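Local coordinates for SIRV coat protein (Sulfolobus islandicus rudivirus 1 variant YNP, PDB 3F2E) that probably forms the coat of a rod-shaped archaeal virus around its DNA, seen here as its C-terminal four-helix-bundle domain, at residues 17-22 against 71-76; 29-34 against 67-72; 33-38 against 58-63. One frame throughout, in Å; residues are numbered along the deposited sequence. Where two conformers were deposited one is given.

Contact 1 (17-22 against 71-76); sequences AVLSQY and PTVLDA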
# COMPACT_ATOMS: atom_id res chain seq x y z
N ALA A 17 6.71 3.62 8.79
CA ALA A 17 6.60 5.07 9.00
C ALA A 17 5.13 5.49 9.01
O ALA A 17 4.70 6.28 9.86
CB ALA A 17 7.37 5.85 7.94
N VAL A 18 4.34 4.96 8.08
CA VAL A 18 2.91 5.25 8.05
C VAL A 18 2.18 4.67 9.27
O VAL A 18 1.33 5.33 9.87
CB VAL A 18 2.25 4.75 6.73
CG1 VAL A 18 0.75 4.94 6.78
CG2 VAL A 18 2.86 5.49 5.53
N LEU A 19 2.51 3.43 9.64
CA LEU A 19 1.88 2.81 10.79
C LEU A 19 2.13 3.61 12.07
O LEU A 19 1.26 3.71 12.94
CB LEU A 19 2.30 1.34 10.93
CG LEU A 19 1.91 0.46 9.73
CD1 LEU A 19 2.32 -0.99 9.95
CD2 LEU A 19 0.42 0.57 9.41
N SER A 20 3.32 4.21 12.16
CA SER A 20 3.65 5.06 13.30
C SER A 20 2.75 6.29 13.37
O SER A 20 2.25 6.65 14.44
CB SER A 20 5.12 5.50 13.23
OG SER A 20 5.98 4.42 13.55
N GLN A 21 2.56 6.95 12.23
CA GLN A 21 1.69 8.12 12.16
C GLN A 21 0.28 7.80 12.66
O GLN A 21 -0.36 8.63 13.30
CB GLN A 21 1.62 8.65 10.73
CG GLN A 21 2.96 9.07 10.14
CD GLN A 21 2.86 9.36 8.66
OE1 GLN A 21 1.76 9.43 8.09
NE2 GLN A 21 4.01 9.53 8.02
N TYR A 22 -0.19 6.59 12.37
CA TYR A 22 -1.57 6.22 12.70
C TYR A 22 -1.70 5.42 13.99
O TYR A 22 -2.82 5.06 14.41
CB TYR A 22 -2.23 5.47 11.51
CG TYR A 22 -2.58 6.42 10.38
CD1 TYR A 22 -1.64 6.78 9.42
CD2 TYR A 22 -3.84 7.00 10.31
CE1 TYR A 22 -1.96 7.68 8.41
CE2 TYR A 22 -4.17 7.89 9.30
CZ TYR A 22 -3.22 8.22 8.35
OH TYR A 22 -3.55 9.12 7.36
N PRO A 71 -9.16 2.64 4.75
CA PRO A 71 -8.87 3.21 3.42
C PRO A 71 -7.88 4.37 3.46
O PRO A 71 -7.06 4.52 2.54
CB PRO A 71 -10.24 3.71 2.93
CG PRO A 71 -11.24 2.99 3.78
CD PRO A 71 -10.59 2.72 5.10
N THR A 72 -7.95 5.19 4.50
CA THR A 72 -7.04 6.32 4.63
C THR A 72 -5.60 5.84 4.78
O THR A 72 -4.68 6.39 4.17
CB THR A 72 -7.42 7.22 5.82
OG1 THR A 72 -8.79 7.63 5.68
CG2 THR A 72 -6.52 8.45 5.88
N VAL A 73 -5.42 4.78 5.57
CA VAL A 73 -4.09 4.19 5.75
C VAL A 73 -3.59 3.54 4.46
O VAL A 73 -2.41 3.66 4.13
CB VAL A 73 -4.07 3.19 6.92
CG1 VAL A 73 -2.67 2.61 7.11
CG2 VAL A 73 -4.54 3.87 8.20
N LEU A 74 -4.46 2.85 3.73
CA LEU A 74 -4.05 2.27 2.45
C LEU A 74 -3.58 3.34 1.46
O LEU A 74 -2.59 3.13 0.76
CB LEU A 74 -5.16 1.43 1.82
CG LEU A 74 -5.60 0.17 2.56
CD1 LEU A 74 -6.73 -0.50 1.79
CD2 LEU A 74 -4.45 -0.81 2.77
N ASP A 75 -4.29 4.46 1.41
CA ASP A 75 -3.86 5.59 0.57
C ASP A 75 -2.48 6.09 0.99
O ASP A 75 -1.61 6.35 0.16
CB ASP A 75 -4.86 6.75 0.63
CG ASP A 75 -6.13 6.47 -0.15
OD1 ASP A 75 -6.19 5.46 -0.88
OD2 ASP A 75 -7.07 7.29 -0.04
N ALA A 76 -2.28 6.24 2.30
CA ALA A 76 -1.00 6.72 2.82
C ALA A 76 0.17 5.77 2.49
O ALA A 76 1.27 6.22 2.16
CB ALA A 76 -1.09 6.95 4.32
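Thr72 and Val73, which both touch Tyr22 across this contact, offer their backbone N-H groups to one acceptor, the side-chain oxygen OD1 of Asn70. Both bonds are weak, yet together they make Asn70 the N-cap of helix 71-82. Helices 9-22 and 71-82, the first and last of the four-helix bundle, pack here. The short segments run roughly antiparallel, at 145°, with their axes 10.2 Å apart. Small and branched apolar residues suit this spacing. Val18 turns toward the partner helix, and with CG1 trans to its own backbone N (chi1 175°) that methyl meets Ala76 CB at 3.7 Å. Val73 has the same kind of first torsion, and its CG1 lies beside Val18 CG1 at 4.2 Å, the two valines lying alongside and pointing contrary ways. Leu19 CD2 reaches Val73 CG1 as well, while Val73 and Leu19 also rest on Tyr32 of helix 29-46, so this side of the contact leads into the core. Tyr22 closes the outer side. Val73 CG2 sits over one face of the Tyr22 ring, 4.0 Å from the centroid and 19° off the normal, a CH-pi contact in which the methyl is displaced toward the rim. A tyrosine suits a partly apolar, solvent-facing place: the ring packs while the hydroxyl can stay near the surface. Thr72, also exposed, stands roughly perpendicular to the tyrosine side chain and brings its methyl, not its hydroxyl, to the phenol, with CG2 3.4 Å from Tyr22 OH.

Contact 2 (29-34 against 67-72); sequences RAIYQG and FNANPT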
# COMPACT_ATOMS: atom_id res chain seq x y z
N ARG A 29 -0.76 -4.77 11.95
CA ARG A 29 0.35 -4.25 11.15
C ARG A 29 0.57 -5.11 9.91
O ARG A 29 0.93 -4.60 8.85
CB ARG A 29 1.64 -4.20 11.97
CG ARG A 29 1.65 -3.17 13.09
CD ARG A 29 2.94 -3.28 13.90
NE ARG A 29 4.12 -2.95 13.12
CZ ARG A 29 4.59 -1.71 12.96
NH1 ARG A 29 3.96 -0.69 13.53
NH2 ARG A 29 5.68 -1.49 12.24
N ALA A 30 0.35 -6.41 10.07
CA ALA A 30 0.60 -7.37 9.00
C ALA A 30 -0.25 -7.12 7.77
O ALA A 30 0.19 -7.37 6.65
CB ALA A 30 0.39 -8.81 9.51
N ILE A 31 -1.47 -6.63 7.98
CA ILE A 31 -2.37 -6.28 6.88
C ILE A 31 -1.69 -5.26 5.96
O ILE A 31 -1.66 -5.40 4.73
CB ILE A 31 -3.68 -5.64 7.40
CG1 ILE A 31 -4.43 -6.61 8.32
CG2 ILE A 31 -4.57 -5.20 6.25
CD1 ILE A 31 -5.63 -5.97 9.00
N TYR A 32 -1.13 -4.22 6.57
CA TYR A 32 -0.57 -3.12 5.81
C TYR A 32 0.81 -3.44 5.22
O TYR A 32 1.14 -2.99 4.12
CB TYR A 32 -0.56 -1.84 6.66
CG TYR A 32 -1.96 -1.51 7.14
CD1 TYR A 32 -2.89 -0.92 6.28
CD2 TYR A 32 -2.38 -1.83 8.43
CE1 TYR A 32 -4.18 -0.65 6.70
CE2 TYR A 32 -3.67 -1.55 8.86
CZ TYR A 32 -4.57 -0.95 7.99
OH TYR A 32 -5.86 -0.68 8.40
N GLN A 33 1.60 -4.24 5.93
CA GLN A 33 2.88 -4.70 5.39
C GLN A 33 2.64 -5.58 4.16
O GLN A 33 3.36 -5.46 3.17
CB GLN A 33 3.69 -5.46 6.45
CG GLN A 33 4.21 -4.58 7.59
CD GLN A 33 5.35 -3.65 7.16
OE1 GLN A 33 5.74 -3.60 5.99
NE2 GLN A 33 5.90 -2.91 8.14
N GLY A 34 1.63 -6.43 4.22
CA GLY A 34 1.28 -7.28 3.08
C GLY A 34 0.80 -6.49 1.87
O GLY A 34 1.25 -6.71 0.74
N PHE A 67 -10.26 -7.68 5.06
CA PHE A 67 -9.56 -7.47 6.34
C PHE A 67 -10.00 -6.21 7.08
O PHE A 67 -9.40 -5.84 8.10
CB PHE A 67 -8.05 -7.42 6.13
CG PHE A 67 -7.50 -8.49 5.22
CD1 PHE A 67 -7.58 -9.83 5.58
CD2 PHE A 67 -6.89 -8.16 4.02
CE1 PHE A 67 -7.07 -10.82 4.75
CE2 PHE A 67 -6.38 -9.14 3.19
CZ PHE A 67 -6.47 -10.47 3.55
N ASN A 68 -11.05 -5.56 6.59
CA ASN A 68 -11.48 -4.28 7.16
C ASN A 68 -10.33 -3.28 7.24
O ASN A 68 -10.20 -2.54 8.22
CB ASN A 68 -12.09 -4.48 8.55
CG ASN A 68 -12.89 -3.28 9.02
OD1 ASN A 68 -13.44 -2.53 8.21
ND2 ASN A 68 -12.95 -3.08 10.33
N ALA A 69 -9.48 -3.27 6.22
CA ALA A 69 -8.39 -2.30 6.18
C ALA A 69 -8.93 -0.87 6.16
O ALA A 69 -9.99 -0.60 5.59
CB ALA A 69 -7.49 -2.55 4.95
N ASN A 70 -8.20 0.04 6.79
CA ASN A 70 -8.56 1.45 6.83
C ASN A 70 -8.17 2.12 5.50
O ASN A 70 -6.99 2.15 5.16
CB ASN A 70 -7.84 2.10 8.01
CG ASN A 70 -8.18 3.58 8.18
OD1 ASN A 70 -8.24 4.33 7.22
ND2 ASN A 70 -8.37 3.99 9.44
N PRO A 71 -9.16 2.64 4.75
CA PRO A 71 -8.87 3.21 3.42
C PRO A 71 -7.88 4.37 3.46
O PRO A 71 -7.06 4.52 2.54
CB PRO A 71 -10.24 3.71 2.93
CG PRO A 71 -11.24 2.99 3.78
CD PRO A 71 -10.59 2.72 5.10
N THR A 72 -7.95 5.19 4.50
CA THR A 72 -7.04 6.32 4.63
C THR A 72 -5.60 5.84 4.78
O THR A 72 -4.68 6.39 4.17
CB THR A 72 -7.42 7.22 5.82
OG1 THR A 72 -8.79 7.63 5.68
CG2 THR A 72 -6.52 8.45 5.88
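Tyr32 points its phenol end-on at the loop, and Asn70 meets it with backbone rather than side chain. Asn70 N donates to Tyr32 OH over 2.9 Å, nearly straight at 171°, and approaches at the ring's edge, close to the ring plane. A tyrosine suits this place because its phenol both packs against the turn between two helices and supplies an acceptor for a peptide N-H there. The ring and the Asn70 amide are turned 60° against each other; the amide leads away, and Tyr32 OH instead touches Asn70 CB at 3.4 Å. Ala69, small enough to sit in the corner, sets its CB 4.2 Å from Tyr32 CE1. These residues belong to the connection between helices 50-67 and 71-82 of the four-helix bundle, held here against helix 29-46. The turn leaves the helix at Asn68, whose positive phi of 53° is one that asparagine accepts readily. Beside Tyr32, Ile31 extends toward the loop with both of its branches. CG2 lies between Phe67 CB and Ala69 CB, while CD1, carried outward by an extended second torsion, adds Phe67 O and lies 4.0 Å from Phe67 CB. The side chains of Ile31 and Phe67 run alongside each other with contrary directions, and the Phe67 ring packs edge-to-face with Tyr63.

Contact 3 (33-38 against 58-63); sequences QGFGLK and GLKAYY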
# COMPACT_ATOMS: atom_id res chain seq x y z
N GLN A 33 1.60 -4.24 5.93
CA GLN A 33 2.88 -4.70 5.39
C GLN A 33 2.64 -5.58 4.16
O GLN A 33 3.36 -5.46 3.17
CB GLN A 33 3.69 -5.46 6.45
CG GLN A 33 4.21 -4.58 7.59
CD GLN A 33 5.35 -3.65 7.16
OE1 GLN A 33 5.74 -3.60 5.99
NE2 GLN A 33 5.90 -2.91 8.14
N GLY A 34 1.63 -6.43 4.22
CA GLY A 34 1.28 -7.28 3.08
C GLY A 34 0.80 -6.49 1.87
O GLY A 34 1.25 -6.71 0.74
N PHE A 35 -0.13 -5.57 2.11
CA PHE A 35 -0.61 -4.66 1.08
C PHE A 35 0.56 -3.90 0.45
O PHE A 35 0.69 -3.83 -0.77
CB PHE A 35 -1.62 -3.67 1.67
CG PHE A 35 -2.04 -2.59 0.72
CD1 PHE A 35 -3.04 -2.81 -0.22
CD2 PHE A 35 -1.45 -1.32 0.78
CE1 PHE A 35 -3.44 -1.79 -1.09
CE2 PHE A 35 -1.84 -0.31 -0.08
CZ PHE A 35 -2.84 -0.55 -1.02
N GLY A 36 1.42 -3.34 1.29
CA GLY A 36 2.55 -2.57 0.81
C GLY A 36 3.49 -3.36 -0.09
O GLY A 36 3.94 -2.87 -1.12
N LEU A 37 3.80 -4.59 0.31
CA LEU A 37 4.67 -5.46 -0.49
C LEU A 37 4.06 -5.74 -1.87
O LEU A 37 4.76 -5.73 -2.89
CB LEU A 37 4.95 -6.76 0.25
CG LEU A 37 5.84 -7.76 -0.51
CD1 LEU A 37 7.14 -7.10 -0.97
CD2 LEU A 37 6.12 -8.99 0.34
N LYS A 38 2.75 -5.98 -1.89
CA LYS A 38 2.07 -6.22 -3.16
C LYS A 38 2.08 -4.98 -4.07
O LYS A 38 2.26 -5.09 -5.28
CB LYS A 38 0.64 -6.73 -2.93
CG LYS A 38 0.57 -8.13 -2.33
CD LYS A 38 -0.86 -8.65 -2.28
CE LYS A 38 -0.94 -10.00 -1.58
NZ LYS A 38 -0.11 -11.02 -2.28
N GLY A 58 -7.69 -2.45 -7.26
CA GLY A 58 -8.19 -3.78 -6.92
C GLY A 58 -7.73 -4.23 -5.54
O GLY A 58 -8.54 -4.73 -4.75
N LEU A 59 -6.45 -4.04 -5.25
CA LEU A 59 -5.90 -4.43 -3.95
C LEU A 59 -6.57 -3.64 -2.82
O LEU A 59 -6.88 -4.20 -1.77
CB LEU A 59 -4.38 -4.21 -3.91
CG LEU A 59 -3.51 -5.15 -4.75
CD1 LEU A 59 -2.08 -4.66 -4.80
CD2 LEU A 59 -3.58 -6.58 -4.23
N LYS A 60 -6.78 -2.34 -3.03
CA LYS A 60 -7.43 -1.50 -2.02
C LYS A 60 -8.81 -2.07 -1.69
O LYS A 60 -9.13 -2.32 -0.52
CB LYS A 60 -7.57 -0.05 -2.49
CG LYS A 60 -6.27 0.76 -2.44
CD LYS A 60 -6.49 2.14 -3.04
CE LYS A 60 -5.27 3.04 -2.87
NZ LYS A 60 -5.49 4.35 -3.58
N ALA A 61 -9.62 -2.27 -2.72
CA ALA A 61 -10.96 -2.80 -2.53
C ALA A 61 -10.93 -4.16 -1.82
O ALA A 61 -11.72 -4.41 -0.91
CB ALA A 61 -11.69 -2.90 -3.87
N TYR A 62 -10.03 -5.04 -2.25
CA TYR A 62 -9.92 -6.37 -1.64
C TYR A 62 -9.53 -6.31 -0.16
O TYR A 62 -10.11 -7.00 0.67
CB TYR A 62 -8.95 -7.27 -2.40
CG TYR A 62 -9.02 -8.70 -1.91
CD1 TYR A 62 -8.21 -9.15 -0.86
CD2 TYR A 62 -9.93 -9.60 -2.47
CE1 TYR A 62 -8.29 -10.45 -0.40
CE2 TYR A 62 -10.02 -10.91 -2.01
CZ TYR A 62 -9.20 -11.33 -0.98
OH TYR A 62 -9.28 -12.63 -0.52
N TYR A 63 -8.54 -5.48 0.17
CA TYR A 63 -8.05 -5.40 1.54
C TYR A 63 -9.10 -4.78 2.47
O TYR A 63 -9.25 -5.19 3.63
CB TYR A 63 -6.69 -4.69 1.62
CG TYR A 63 -5.51 -5.63 1.41
CD1 TYR A 63 -4.65 -5.95 2.45
CD2 TYR A 63 -5.29 -6.21 0.16
CE1 TYR A 63 -3.58 -6.82 2.26
CE2 TYR A 63 -4.22 -7.08 -0.04
CZ TYR A 63 -3.38 -7.38 1.01
OH TYR A 63 -2.33 -8.25 0.81
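Phe35 and Tyr63 form the centre of this contact, a T-shaped pair with ring planes at 70° and centroids 5.5 Å apart. Phe35 places CG anti to its backbone N (chi1 173°), which swings the ring between the helices and turns its edge to the Tyr63 face. The same face also receives Phe35 CB, 4.0 Å from the centroid in a CH-pi contact. Further out, the Phe35 ring reaches segment 58-63 of helix 50-67, where CE1 meets Leu59 CB at 3.8 Å and CZ meets the CG of Lys60. Lys60 stays extended, so its aliphatic part packs while its ammonium runs off to Pro85 O and Asp75. In Lys38 the first three torsions, extended after chi1, carry CD and CE past the tyrosine hydroxyl, with CE 3.3 Å from Tyr63 OH; a bend at chi4 then turns NZ alone toward a bound citrate, probably from the crystallisation liquor. Lys38 CB also rests on Leu59 CD1 at 3.9 Å. Tyr63 OH lies 3.7 Å from Gly34 C. With axes 10.9 Å apart and directions 164° apart, helices 29-46 and 50-67 pair as an antiparallel helical hairpin within the four-helix bundle.

All three contacts lie within one compact four-helix bundle. Along the chain, contact 3 joins helices 29-46 and 50-67, contact 2 ties the start of helix 29-46 to the turn after helix 50-67, and contact 1 brings helix 9-22 onto helix 71-82, enclosing the other two. Contacts 2 and 3 share Gln33 and Gly34, with centres about 7 Å apart; contacts 1 and 2 share Pro71 and Thr72, about 9 Å apart. Contacts 1 and 3, about 13 Å apart, are bridged by the Asp75 OD1 to Lys60 NZ salt bridge of 3.0 Å. Packing also links neighbouring contacts: Val73 CG1 lies 3.6 Å from Tyr32 CE1, joining contacts 1 and 2.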